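Local coordinates for protein dTDP-4-amino-4,6-dideoxyglucose formyltransferase (Mycobacterium tuberculosis CAS/NITR204, PDB 5VYQ) that probably transfers a formyl group from a folate carrier to the sugar amino group of dTDP-4-amino-4,6-dideoxyglucose, at residues D39-A42 / D46-V49; F113-S118 / S157-L162; V127-I132 / R167-E172; F174-I177 / S181-A184. All coordinates share one frame; numbering follows the deposited sequence. Where two conformers were deposited one is given.

In the fold
Contacts 2, 3 and 4 are strung along one long helix, 155-179, which is met in turn by helix 114-121, by strand 125-131 and by the loop that follows its own C-terminal end. Contact 1, earliest in the chain, joins helix 31-43 to edge strand 47-50 of the six-stranded mixed sheet, which also holds strand 125-131; contacts 2 and 3 then interleave and contact 4 follows. Contacts 1, 3 and 4 touch one another, with centres about 10 to 17 Å apart. Contact 2 touches only contact 3, and its centre lies about 27 Å from that of contact 1. Helix 155-179 thus runs from the nucleotide-sugar pocket at contact 2 to the loop that turns back at contact 4.

Contact 1: D39-A42 / D46-V49; sequences DLQA and DMDV
Q41 reaches strand 47-49 because its CG stands anti to the carbonyl carbon (chi1 -85°) and the chain then runs out extended, while M47 has CG anti to its backbone N and holds its thioether out to meet the helix. The two side chains pass at a slant, with Q41 CG 3.6 Å from M47 SD, so that the methylene part of the glutamine serves as an apolar surface before its polar end begins. That end then turns to the strand. Q41 NE2 donates to M47 O at 3.0 Å in a nearly straight bond (173°). The acceptor lies in the plane of the glutamine amide, but the donor sits well above the carbonyl plane, 40° out of it.

The amide also rests on V49, whose CG2 comes within 3.5 Å of Q41 CD. A water accepts from V49 N at 2.8 Å and, weakly, from Q41 NE2, bridging the edge strand to the helix. Glutamine suits this partly exposed place, since it offers both a greasy stem and a donor. Deeper in, L40 lays its CB 3.9 Å from M47 SD; both residues are buried, and the sulfur and terminal methyl of M47 lie against L40 CB.

M47 and V49 face the helix while D48 between them points away and bonds to Y76. The pair of elements closes the beta-alpha-beta unit formed by strand 24-28, helix 31-43 and strand 47-50. M47 packs on I24 and I26 of the neighbouring strand, and helix 155-179 flanks the group, with L40 and M47 against F174 and a salt bridge from R167 to D39.

Contact 2: F113-S118 / S157-L162; sequences FPQVFS and SVYARL. With 0FX (dTDP-4-amino-4,6-dideoxyglucose), chain D.
Q115 packs tightly between V158, Y159 and L162, all buried, although the helix axes stay 10.1 Å apart and no hydrogen bond joins the two segments. Its CB lies 3.7 Å from V158 CG1, and OE1 sits 3.8 Å from L162 CD1. With CG between the backbone N and the carbonyl carbon (chi1 72°) and a further bend at chi2, the chain curls back so that NE2 faces the bound nucleotide. The amide meets the Y159 ring obliquely, their planes 49° apart.

The other side of helix 157-162 faces solvent more: A160 is exposed, S157 and R161 partly so, and R161 forms a salt bridge with D153.

Between the segments the deoxyribose of dTDP-4-amino-4,6-dideoxyglucose is sandwiched, with C3 3.4 Å above the F113 ring plane, toward its rim, and C4 over the centre of the Y159 ring.

Polar groups complete the grip. Q115 NE2 donates to ligand O3 at 2.9 Å and also bonds to S155, F113 N donates to O2G of the hexose, and Y159 OH gives a 2.6 Å bond to phosphate oxygen O4P. Rings thus hold the furanose, Q115 and F113 read hydroxyls, and Y159 meets phosphate charge; K85 also bonds the ligand.

Contact 3: V127-I132 / R167-E172; sequences VTIHEI and RELVLE. With FON (N-{[4-({[(6R)-2-amino-5-formyl-4-oxo-1,4,5,6,7,8-hexahydropteridin-6-yl]methyl}amino)phenyl]carbonyl}-L-glutamic acid), chain C.
I129 sends its CD1 into the hollow between L169 and V170, lying 4.0 Å from L169 CG and also 4.0 Å from V170 CG2. Its CG1 stands anti to the carbonyl carbon and chi2 is extended (178°), so the long branch projects straight from the strand as a knob. L169 answers with a bump of its own. Its CG is anti to the backbone N, and CD2 drops into the gap between V127 and I129, 4.1 Å from V127 CG1, 4.2 Å from I129 CG1 and 3.8 Å from V127 O. L169 runs alongside V127 and I129 with its tip pointing the other way, whereas I129 lies crosswise to V170. Beta-branched V127 and I129 suit the strand, and the CD1 of I129 and the forked end of L169 reach across from both sides.

This is alpha/beta layer packing: helix 155-179, entered after the antiparallel pair 125-131 and 141-147, lies on a face of the central mixed sheet. Its segment runs 32° from the strand direction, with axes 9.3 Å apart. V170 also touches L36 and L40 of helix 31-43, which shares that side of the sheet, while L169 reaches R145 on the adjoining strand. T128 faces the other side of the sheet, toward G104 and N106.

Past the strand end, the bound folinic acid meets I132, whose CG2 packs 3.5 Å from pterin atom N3 and lends the pocket an apolar wall.

Contact 4: F174-I177 / S181-A184; sequences FDAI and SYTA
A176 and I177 carry the contact with S181 and Y182, where the chain turns back on leaving helix 155-179. Along the helical segment, F174 comes first and serves the other side, packing on L40 and R43 of helix 31-43. D175 likewise leads away and forms a salt bridge with R43, a charge pair suited to its partly exposed place.

A176 is the pivot. Its carbonyl O accepts from S181 N at 3.2 Å with an N-H...O angle of 149°, the donor lying in the carbonyl plane on a lone pair. This i+5 to i bond closes the turn just past the helix's last residues. The small methyl lets the serine come close: S181 OG lies 3.4 Å from A176 CA and 3.6 Å from A176 CB.

Y182, with CG between its backbone N and carbonyl carbon (chi1 49°), swings its ring back beside the helix, bringing CD2 to 3.3 Å from A176 O. I177 follows, its CA at the ring edge, 4.0 Å from Y182 CE2, while its CB is directed away from the loop and its CD1 packs on I129 of the strand.

The tyrosine OH bonds to E131 and to R97, and R97 also binds I177 O. Carbonyls at a helix C-terminus lack helical N-H donors; here a backbone amide and a guanidinium take over, and the arginine's positive charge would plausibly offset the partial negative charge of that end.

Contact 1: D39-A42 / D46-V49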
loop_
_atom_site.group_PDB
_atom_site.type_symbol
_atom_site.label_atom_id
_atom_site.label_comp_id
_atom_site.label_asym_id
_atom_site.label_seq_id
_atom_site.Cartn_x
_atom_site.Cartn_y
_atom_site.Cartn_z
ATOM N N ASP A 39 3.754 21.438 -27.339
ATOM C CA ASP A 39 4.396 22.681 -26.912
ATOM C C ASP A 39 5.545 23.049 -27.809
ATOM O O ASP A 39 5.746 24.225 -28.115
ATOM C CB ASP A 39 4.923 22.579 -25.491
ATOM C CG ASP A 39 3.834 22.667 -24.479
ATOM O OD1 ASP A 39 2.709 23.057 -24.845
ATOM O OD2 ASP A 39 4.132 22.363 -23.317
ATOM N N LEU A 40 6.315 22.053 -28.262
ATOM C CA LEU A 40 7.411 22.350 -29.177
ATOM C C LEU A 40 6.925 22.875 -30.535
ATOM O O LEU A 40 7.624 23.649 -31.216
ATOM C CB LEU A 40 8.286 21.133 -29.438
ATOM C CG LEU A 40 9.276 20.708 -28.369
ATOM C CD1 LEU A 40 9.989 19.480 -28.922
ATOM C CD2 LEU A 40 10.326 21.792 -28.128
ATOM N N GLN A 41 5.755 22.409 -30.936
ATOM C CA GLN A 41 5.134 22.879 -32.177
ATOM C C GLN A 41 4.877 24.378 -32.168
ATOM O O GLN A 41 4.856 25.000 -33.233
ATOM C CB GLN A 41 3.851 22.147 -32.446
ATOM C CG GLN A 41 4.047 20.835 -33.157
ATOM C CD GLN A 41 2.688 20.219 -33.478
ATOM O OE1 GLN A 41 1.818 20.157 -32.621
ATOM N NE2 GLN A 41 2.493 19.772 -34.697
ATOM N N ALA A 42 4.713 24.972 -30.992
ATOM C CA ALA A 42 4.638 26.426 -30.901
ATOM C C ALA A 42 6.009 27.081 -31.108
ATOM O O ALA A 42 6.118 28.220 -31.523
ATOM C CB ALA A 42 4.051 26.806 -29.545
ATOM N N ASP A 46 7.573 24.004 -38.726
ATOM C CA ASP A 46 7.574 22.884 -39.650
ATOM C C ASP A 46 7.806 21.592 -38.836
ATOM O O ASP A 46 8.870 20.995 -38.935
ATOM C CB ASP A 46 8.661 23.088 -40.719
ATOM C CG ASP A 46 8.445 22.212 -41.965
ATOM O OD1 ASP A 46 7.432 21.464 -42.013
ATOM O OD2 ASP A 46 9.324 22.224 -42.861
ATOM N N MET A 47 6.789 21.188 -38.092
ATOM C CA MET A 47 6.848 20.030 -37.203
ATOM C C MET A 47 5.526 19.325 -37.221
ATOM O O MET A 47 4.521 19.975 -36.931
ATOM C CB MET A 47 7.190 20.501 -35.783
ATOM C CG MET A 47 7.183 19.399 -34.744
ATOM S SD MET A 47 7.591 20.031 -33.100
ATOM C CE MET A 47 9.336 20.261 -33.358
ATOM N N ASP A 48 5.531 18.021 -37.534
ATOM C CA ASP A 48 4.340 17.176 -37.474
ATOM C C ASP A 48 4.402 16.217 -36.282
ATOM O O ASP A 48 5.499 15.741 -35.961
ATOM C CB ASP A 48 4.289 16.332 -38.746
ATOM C CG ASP A 48 4.022 17.151 -39.982
ATOM O OD1 ASP A 48 3.566 18.299 -39.853
ATOM O OD2 ASP A 48 4.359 16.686 -41.077
ATOM N N VAL A 49 3.248 15.912 -35.684
ATOM C CA VAL A 49 3.148 15.071 -34.510
ATOM C C VAL A 49 2.124 13.971 -34.779
ATOM O O VAL A 49 0.945 14.211 -35.099
ATOM C CB VAL A 49 2.771 15.896 -33.261
ATOM C CG1 VAL A 49 2.539 14.977 -32.090
ATOM C CG2 VAL A 49 3.852 16.929 -32.949
HETATM O O HOH W 1 1.065 17.426 -36.544
#

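Contact 2: F113-S118 / S157-L162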
loop_
_atom_site.group_PDB
_atom_site.type_symbol
_atom_site.label_atom_id
_atom_site.label_comp_id
_atom_site.label_asym_id
_atom_site.label_seq_id
_atom_site.Cartn_x
_atom_site.Cartn_y
_atom_site.Cartn_z
ATOM N N PHE A 113 10.608 0.380 -18.825
ATOM C CA PHE A 113 10.330 0.912 -17.492
ATOM C C PHE A 113 11.583 1.076 -16.619
ATOM O O PHE A 113 11.718 0.491 -15.559
ATOM C CB PHE A 113 9.285 0.085 -16.762
ATOM C CG PHE A 113 7.974 -0.088 -17.487
ATOM C CD1 PHE A 113 7.612 0.636 -18.625
ATOM C CD2 PHE A 113 7.027 -0.955 -16.935
ATOM C CE1 PHE A 113 6.385 0.439 -19.234
ATOM C CE2 PHE A 113 5.769 -1.121 -17.495
ATOM C CZ PHE A 113 5.447 -0.420 -18.666
ATOM N N PRO A 114 12.520 1.896 -17.094
ATOM C CA PRO A 114 13.812 1.896 -16.372
ATOM C C PRO A 114 13.778 2.082 -14.849
ATOM O O PRO A 114 14.589 1.442 -14.144
ATOM C CB PRO A 114 14.564 3.051 -17.047
ATOM C CG PRO A 114 14.081 2.991 -18.471
ATOM C CD PRO A 114 12.596 2.676 -18.343
ATOM N N GLN A 115 12.960 3.002 -14.344
ATOM C CA GLN A 115 12.974 3.324 -12.900
ATOM C C GLN A 115 12.522 2.097 -12.083
ATOM O O GLN A 115 12.927 1.970 -10.938
ATOM C CB GLN A 115 12.086 4.524 -12.538
ATOM C CG GLN A 115 10.550 4.350 -12.579
ATOM C CD GLN A 115 9.973 4.300 -13.963
ATOM O OE1 GLN A 115 10.658 4.618 -14.959
ATOM N NE2 GLN A 115 8.736 3.843 -14.059
ATOM N N VAL A 116 11.678 1.234 -12.644
ATOM C CA VAL A 116 11.273 0.012 -11.942
ATOM C C VAL A 116 12.515 -0.795 -11.603
ATOM O O VAL A 116 12.760 -1.176 -10.464
ATOM C CB VAL A 116 10.265 -0.835 -12.740
ATOM C CG1 VAL A 116 10.021 -2.137 -12.029
ATOM C CG2 VAL A 116 8.984 -0.056 -13.013
ATOM N N PHE A 117 13.360 -0.966 -12.596
ATOM C CA PHE A 117 14.530 -1.794 -12.468
ATOM C C PHE A 117 15.591 -1.068 -11.639
ATOM O O PHE A 117 16.307 -1.699 -10.811
ATOM C CB PHE A 117 15.011 -2.225 -13.868
ATOM C CG PHE A 117 14.075 -3.153 -14.548
ATOM C CD1 PHE A 117 14.150 -4.517 -14.292
ATOM C CD2 PHE A 117 13.082 -2.681 -15.405
ATOM C CE1 PHE A 117 13.320 -5.415 -14.910
ATOM C CE2 PHE A 117 12.234 -3.588 -16.009
ATOM C CZ PHE A 117 12.334 -4.937 -15.750
ATOM N N SER A 118 15.690 0.253 -11.772
ATOM C CA SER A 118 16.679 0.972 -10.971
ATOM C C SER A 118 16.352 1.078 -9.484
ATOM O O SER A 118 17.251 1.107 -8.630
ATOM C CB SER A 118 16.901 2.377 -11.523
ATOM O OG SER A 118 17.691 2.307 -12.692
ATOM N N SER A 157 6.183 7.825 -8.333
ATOM C CA SER A 157 6.708 9.097 -7.894
ATOM C C SER A 157 7.984 9.463 -8.665
ATOM O O SER A 157 8.183 10.630 -9.005
ATOM C CB SER A 157 6.913 9.170 -6.398
ATOM O OG SER A 157 7.882 8.262 -5.903
ATOM N N VAL A 158 8.835 8.485 -8.945
ATOM C CA VAL A 158 10.046 8.749 -9.742
ATOM C C VAL A 158 9.656 9.161 -11.167
ATOM O O VAL A 158 10.177 10.128 -11.730
ATOM C CB VAL A 158 11.005 7.574 -9.775
ATOM C CG1 VAL A 158 12.145 7.819 -10.783
ATOM C CG2 VAL A 158 11.510 7.272 -8.366
ATOM N N TYR A 159 8.709 8.446 -11.748
ATOM C CA TYR A 159 8.294 8.684 -13.129
ATOM C C TYR A 159 7.760 10.107 -13.302
ATOM O O TYR A 159 8.072 10.764 -14.293
ATOM C CB TYR A 159 7.212 7.679 -13.512
ATOM C CG TYR A 159 6.910 7.673 -14.988
ATOM C CD1 TYR A 159 7.786 7.168 -15.916
ATOM C CD2 TYR A 159 5.761 8.274 -15.442
ATOM C CE1 TYR A 159 7.487 7.196 -17.279
ATOM C CE2 TYR A 159 5.455 8.345 -16.787
ATOM C CZ TYR A 159 6.326 7.800 -17.698
ATOM O OH TYR A 159 6.029 7.820 -19.026
ATOM N N ALA A 160 7.007 10.613 -12.340
ATOM C CA ALA A 160 6.488 11.960 -12.425
ATOM C C ALA A 160 7.634 12.960 -12.488
ATOM O O ALA A 160 7.607 13.898 -13.315
ATOM C CB ALA A 160 5.555 12.255 -11.268
ATOM N N ARG A 161 8.689 12.735 -11.707
ATOM C CA ARG A 161 9.868 13.592 -11.790
ATOM C C ARG A 161 10.614 13.393 -13.115
ATOM O O ARG A 161 11.113 14.361 -13.711
ATOM C CB ARG A 161 10.801 13.400 -10.585
ATOM C CG ARG A 161 10.164 13.783 -9.238
ATOM C CD ARG A 161 11.108 14.098 -8.082
ATOM N NE ARG A 161 12.077 13.041 -7.849
ATOM C CZ ARG A 161 11.817 11.950 -7.141
ATOM N NH1 ARG A 161 12.748 11.034 -7.028
ATOM N NH2 ARG A 161 10.611 11.766 -6.577
ATOM N N LEU A 162 10.688 12.162 -13.614
ATOM C CA LEU A 162 11.251 11.928 -14.943
ATOM C C LEU A 162 10.568 12.711 -16.053
ATOM O O LEU A 162 11.245 13.257 -16.937
ATOM C CB LEU A 162 11.299 10.439 -15.318
ATOM C CG LEU A 162 12.167 9.583 -14.423
ATOM C CD1 LEU A 162 12.031 8.124 -14.860
ATOM C CD2 LEU A 162 13.613 9.948 -14.501
HETATM O O4P 0FX D . 7.252 5.916 -20.346
HETATM P P2 0FX D . 6.844 5.089 -21.516
HETATM O O3P 0FX D . 6.176 5.823 -22.658
HETATM O O1G 0FX D . 8.213 4.309 -21.869
HETATM C C1G 0FX D . 8.229 3.049 -22.517
HETATM C C2G 0FX D . 9.583 2.405 -22.191
HETATM O O2G 0FX D . 9.670 2.351 -20.760
HETATM C C3G 0FX D . 10.717 3.304 -22.713
HETATM O O3G 0FX D . 12.015 2.842 -22.266
HETATM C C4G 0FX D . 10.563 3.465 -24.220
HETATM N N4A 0FX D . 11.636 4.389 -24.656
HETATM C C5G 0FX D . 9.168 4.019 -24.517
HETATM C C6G 0FX D . 8.915 3.876 -26.017
HETATM O O5G 0FX D . 8.100 3.257 -23.928
HETATM O OPP 0FX D . 5.912 3.853 -21.073
HETATM P P 0FX D . 4.368 3.832 -20.601
HETATM O O1P 0FX D . 3.794 2.589 -21.162
HETATM O O2P 0FX D . 3.760 5.189 -20.851
HETATM O O5 0FX D . 4.441 3.672 -19.007
HETATM C C5 0FX D . 4.855 4.729 -18.174
HETATM C C4 0FX D . 5.141 4.182 -16.789
HETATM O O4 0FX D . 3.919 3.686 -16.249
HETATM C C3 0FX D . 6.078 2.979 -16.697
HETATM O O3 0FX D . 7.445 3.403 -16.642
HETATM C C2 0FX D . 5.695 2.262 -15.417
HETATM C C1 0FX D . 4.211 2.556 -15.419
HETATM N N11 0FX D . 3.430 1.418 -15.920
HETATM C C61 0FX D . 2.865 1.358 -17.144
HETATM C C51 0FX D . 2.110 0.267 -17.531
HETATM C C5A 0FX D . 1.534 0.221 -18.923
HETATM C C21 0FX D . 3.096 0.408 -15.021
HETATM O O21 0FX D . 3.593 0.478 -13.809
HETATM N N31 0FX D . 2.382 -0.665 -15.363
HETATM C C41 0FX D . 1.840 -0.712 -16.601
HETATM O O41 0FX D . 1.098 -1.794 -16.910
#

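Contact 3: V127-I132 / R167-E172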
loop_
_atom_site.group_PDB
_atom_site.type_symbol
_atom_site.label_atom_id
_atom_site.label_comp_id
_atom_site.label_asym_id
_atom_site.label_seq_id
_atom_site.Cartn_x
_atom_site.Cartn_y
_atom_site.Cartn_z
ATOM N N VAL A 127 16.931 10.793 -17.618
ATOM C CA VAL A 127 16.431 10.932 -18.977
ATOM C C VAL A 127 17.630 11.066 -19.896
ATOM O O VAL A 127 18.592 11.750 -19.537
ATOM C CB VAL A 127 15.544 12.176 -19.084
ATOM C CG1 VAL A 127 15.102 12.392 -20.519
ATOM C CG2 VAL A 127 14.325 12.123 -18.198
ATOM N N THR A 128 17.560 10.419 -21.062
ATOM C CA THR A 128 18.651 10.483 -22.023
ATOM C C THR A 128 18.108 10.853 -23.381
ATOM O O THR A 128 17.142 10.245 -23.810
ATOM C CB THR A 128 19.398 9.143 -22.124
ATOM O OG1 THR A 128 19.857 8.730 -20.806
ATOM C CG2 THR A 128 20.548 9.237 -23.066
ATOM N N ILE A 129 18.742 11.824 -24.036
ATOM C CA ILE A 129 18.404 12.160 -25.419
ATOM C C ILE A 129 19.616 11.665 -26.235
ATOM O O ILE A 129 20.754 12.006 -25.953
ATOM C CB ILE A 129 18.244 13.678 -25.588
ATOM C CG1 ILE A 129 17.139 14.219 -24.695
ATOM C CG2 ILE A 129 17.924 13.981 -27.049
ATOM C CD1 ILE A 129 16.900 15.709 -24.713
ATOM N N HIS A 130 19.353 10.848 -27.245
ATOM C CA HIS A 130 20.376 10.152 -28.005
ATOM C C HIS A 130 19.951 9.871 -29.435
ATOM O O HIS A 130 18.757 9.710 -29.713
ATOM C CB HIS A 130 20.788 8.850 -27.314
ATOM C CG HIS A 130 19.724 7.795 -27.315
ATOM N ND1 HIS A 130 19.631 6.844 -28.297
ATOM C CD2 HIS A 130 18.735 7.520 -26.439
ATOM C CE1 HIS A 130 18.599 6.050 -28.056
ATOM N NE2 HIS A 130 18.077 6.420 -26.907
ATOM N N GLU A 131 20.947 9.816 -30.311
ATOM C CA GLU A 131 20.679 9.332 -31.671
ATOM C C GLU A 131 20.345 7.862 -31.646
ATOM O O GLU A 131 20.841 7.107 -30.822
ATOM C CB GLU A 131 21.810 9.602 -32.659
ATOM C CG GLU A 131 21.940 11.089 -32.977
ATOM C CD GLU A 131 23.006 11.427 -34.022
ATOM O OE1 GLU A 131 23.652 10.498 -34.528
ATOM O OE2 GLU A 131 23.176 12.640 -34.304
ATOM N N ILE A 132 19.430 7.471 -32.522
ATOM C CA ILE A 132 18.936 6.095 -32.576
ATOM C C ILE A 132 19.790 5.281 -33.512
ATOM O O ILE A 132 20.149 5.730 -34.624
ATOM C CB ILE A 132 17.462 6.059 -33.023
ATOM C CG1 ILE A 132 16.649 6.940 -32.065
ATOM C CG2 ILE A 132 16.984 4.646 -33.032
ATOM C CD1 ILE A 132 15.164 7.020 -32.353
ATOM N N ARG A 167 10.951 17.298 -19.871
ATOM C CA ARG A 167 10.521 18.583 -20.407
ATOM C C ARG A 167 11.652 19.611 -20.294
ATOM O O ARG A 167 11.945 20.322 -21.272
ATOM C CB ARG A 167 9.271 19.060 -19.681
ATOM C CG ARG A 167 8.934 20.540 -19.928
ATOM C CD ARG A 167 7.616 20.932 -19.304
ATOM N NE ARG A 167 6.514 20.277 -20.015
ATOM C CZ ARG A 167 5.963 20.744 -21.145
ATOM N NH1 ARG A 167 4.973 20.034 -21.729
ATOM N NH2 ARG A 167 6.403 21.903 -21.698
ATOM N N GLU A 168 12.346 19.614 -19.149
ATOM C CA GLU A 168 13.473 20.528 -18.909
ATOM C C GLU A 168 14.579 20.311 -19.948
ATOM O O GLU A 168 15.112 21.230 -20.578
ATOM C CB GLU A 168 13.975 20.378 -17.448
ATOM C CG GLU A 168 12.990 21.068 -16.487
ATOM C CD GLU A 168 13.023 20.806 -14.983
ATOM O OE1 GLU A 168 13.848 20.063 -14.407
ATOM O OE2 GLU A 168 12.145 21.407 -14.324
ATOM N N LEU A 169 14.967 19.060 -20.130
ATOM C CA LEU A 169 16.082 18.736 -20.971
ATOM C C LEU A 169 15.809 18.984 -22.437
ATOM O O LEU A 169 16.646 19.490 -23.198
ATOM C CB LEU A 169 16.438 17.277 -20.680
ATOM C CG LEU A 169 17.837 16.844 -20.987
ATOM C CD1 LEU A 169 18.846 17.635 -20.153
ATOM C CD2 LEU A 169 17.923 15.331 -20.750
ATOM N N VAL A 170 14.597 18.612 -22.872
ATOM C CA VAL A 170 14.198 18.910 -24.235
ATOM C C VAL A 170 14.152 20.408 -24.571
ATOM O O VAL A 170 14.643 20.812 -25.625
ATOM C CB VAL A 170 12.851 18.223 -24.590
ATOM C CG1 VAL A 170 12.316 18.664 -25.937
ATOM C CG2 VAL A 170 13.065 16.717 -24.589
ATOM N N LEU A 171 13.542 21.192 -23.687
ATOM C CA LEU A 171 13.456 22.640 -23.885
ATOM C C LEU A 171 14.844 23.244 -23.886
ATOM O O LEU A 171 15.113 24.134 -24.691
ATOM C CB LEU A 171 12.559 23.311 -22.882
ATOM C CG LEU A 171 11.117 22.844 -23.028
ATOM C CD1 LEU A 171 10.220 23.408 -21.956
ATOM C CD2 LEU A 171 10.536 23.163 -24.399
ATOM N N GLU A 172 15.733 22.784 -23.007
ATOM C CA GLU A 172 17.097 23.273 -23.035
ATOM C C GLU A 172 17.842 22.995 -24.325
ATOM O O GLU A 172 18.544 23.888 -24.829
ATOM C CB GLU A 172 17.902 22.602 -21.934
ATOM C CG GLU A 172 17.567 23.059 -20.531
ATOM C CD GLU A 172 18.196 22.229 -19.422
ATOM O OE1 GLU A 172 17.592 22.189 -18.302
ATOM O OE2 GLU A 172 19.290 21.687 -19.667
HETATM N N1 FON C . 13.850 2.101 -32.636
HETATM C C2 FON C . 15.119 1.727 -32.514
HETATM N NA2 FON C . 15.743 1.201 -33.607
HETATM N N3 FON C . 15.744 1.857 -31.333
HETATM C C4 FON C . 15.146 2.362 -30.226
HETATM O O4 FON C . 15.774 2.500 -29.149
HETATM C C4A FON C . 13.750 2.817 -30.338
HETATM N N5 FON C . 12.957 3.321 -29.293
HETATM C C6 FON C . 11.511 3.108 -29.466
HETATM C C7 FON C . 11.110 3.730 -30.806
HETATM N N8 FON C . 11.874 3.093 -31.849
HETATM C C8A FON C . 13.134 2.663 -31.652
HETATM C C9 FON C . 11.093 1.625 -29.341
HETATM N N10 FON C . 11.336 1.176 -27.973
HETATM C C11 FON C . 10.566 -2.678 -26.610
HETATM C C12 FON C . 11.164 -1.729 -25.780
HETATM C C13 FON C . 11.411 -0.447 -26.260
HETATM C C14 FON C . 11.051 -0.089 -27.554
HETATM C C15 FON C . 10.454 -1.023 -28.394
HETATM C C16 FON C . 10.218 -2.313 -27.917
HETATM C C FON C . 10.306 -4.086 -26.059
HETATM O O FON C . 10.419 -4.371 -24.847
HETATM N N FON C . 9.914 -5.020 -26.931
HETATM C CA FON C . 9.537 -6.381 -26.552
HETATM C CB FON C . 8.128 -6.755 -27.040
HETATM C CG FON C . 7.108 -5.776 -26.445
HETATM C CD FON C . 5.655 -6.205 -26.445
HETATM O OE1 FON C . 5.384 -7.423 -26.481
HETATM O OE2 FON C . 4.766 -5.317 -26.362
HETATM C CT FON C . 10.564 -7.337 -27.081
HETATM O O1 FON C . 10.578 -8.468 -26.539
HETATM O O2 FON C . 11.344 -6.967 -27.994
HETATM C CP1 FON C . 13.466 3.874 -28.275
HETATM O O3 FON C . 12.772 4.288 -27.353
#

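Contact 4: F174-I177 / S181-A184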
loop_
_atom_site.group_PDB
_atom_site.type_symbol
_atom_site.label_atom_id
_atom_site.label_comp_id
_atom_site.label_asym_id
_atom_site.label_seq_id
_atom_site.Cartn_x
_atom_site.Cartn_y
_atom_site.Cartn_z
ATOM N N PHE A 174 16.677 21.831 -27.417
ATOM C CA PHE A 174 15.915 21.709 -28.655
ATOM C C PHE A 174 16.670 22.324 -29.833
ATOM O O PHE A 174 16.781 21.718 -30.897
ATOM C CB PHE A 174 14.572 22.386 -28.552
ATOM C CG PHE A 174 13.822 22.337 -29.858
ATOM C CD1 PHE A 174 13.366 21.126 -30.342
ATOM C CD2 PHE A 174 13.704 23.461 -30.660
ATOM C CE1 PHE A 174 12.709 21.045 -31.563
ATOM C CE2 PHE A 174 13.060 23.391 -31.887
ATOM C CZ PHE A 174 12.534 22.190 -32.336
ATOM N N ASP A 175 17.212 23.536 -29.654
ATOM C CA ASP A 175 17.890 24.129 -30.813
ATOM C C ASP A 175 19.000 23.220 -31.342
ATOM O O ASP A 175 19.144 23.070 -32.565
ATOM C CB ASP A 175 18.485 25.514 -30.510
ATOM C CG ASP A 175 17.450 26.569 -30.205
ATOM O OD1 ASP A 175 16.232 26.315 -30.300
ATOM O OD2 ASP A 175 17.891 27.698 -29.865
ATOM N N ALA A 176 19.830 22.674 -30.451
ATOM C CA ALA A 176 20.954 21.823 -30.881
ATOM C C ALA A 176 20.446 20.559 -31.569
ATOM O O ALA A 176 21.032 20.057 -32.537
ATOM C CB ALA A 176 21.865 21.465 -29.721
ATOM N N ILE A 177 19.353 20.027 -31.029
ATOM C CA ILE A 177 18.749 18.840 -31.580
ATOM C C ILE A 177 18.244 19.105 -32.979
ATOM O O ILE A 177 18.522 18.361 -33.932
ATOM C CB ILE A 177 17.620 18.325 -30.684
ATOM C CG1 ILE A 177 18.181 17.794 -29.368
ATOM C CG2 ILE A 177 16.833 17.170 -31.354
ATOM C CD1 ILE A 177 17.170 17.734 -28.233
ATOM N N SER A 181 23.766 20.372 -34.187
ATOM C CA SER A 181 24.999 21.106 -33.884
ATOM C C SER A 181 25.781 20.527 -32.704
ATOM O O SER A 181 26.868 20.977 -32.367
ATOM C CB SER A 181 24.661 22.566 -33.613
ATOM O OG SER A 181 23.774 22.656 -32.513
ATOM N N TYR A 182 25.244 19.507 -32.063
ATOM C CA TYR A 182 25.891 18.900 -30.906
ATOM C C TYR A 182 27.024 17.986 -31.341
ATOM O O TYR A 182 27.102 17.634 -32.510
ATOM C CB TYR A 182 24.846 18.078 -30.138
ATOM C CG TYR A 182 24.036 17.158 -31.006
ATOM C CD1 TYR A 182 24.564 15.939 -31.441
ATOM C CD2 TYR A 182 22.736 17.479 -31.373
ATOM C CE1 TYR A 182 23.835 15.074 -32.245
ATOM C CE2 TYR A 182 21.997 16.618 -32.199
ATOM C CZ TYR A 182 22.552 15.419 -32.602
ATOM O OH TYR A 182 21.872 14.530 -33.387
ATOM N N THR A 183 27.860 17.557 -30.404
ATOM C CA THR A 183 28.794 16.481 -30.668
ATOM C C THR A 183 28.459 15.371 -29.658
ATOM O O THR A 183 28.708 15.473 -28.448
ATOM C CB THR A 183 30.248 16.956 -30.545
ATOM O OG1 THR A 183 30.443 17.400 -29.209
ATOM C CG2 THR A 183 30.480 18.114 -31.446
ATOM N N ALA A 184 27.790 14.344 -30.162
ATOM C CA ALA A 184 27.243 13.306 -29.290
ATOM C C ALA A 184 28.305 12.269 -29.062
ATOM O O ALA A 184 29.217 12.148 -29.881
ATOM C CB ALA A 184 25.997 12.696 -29.899
#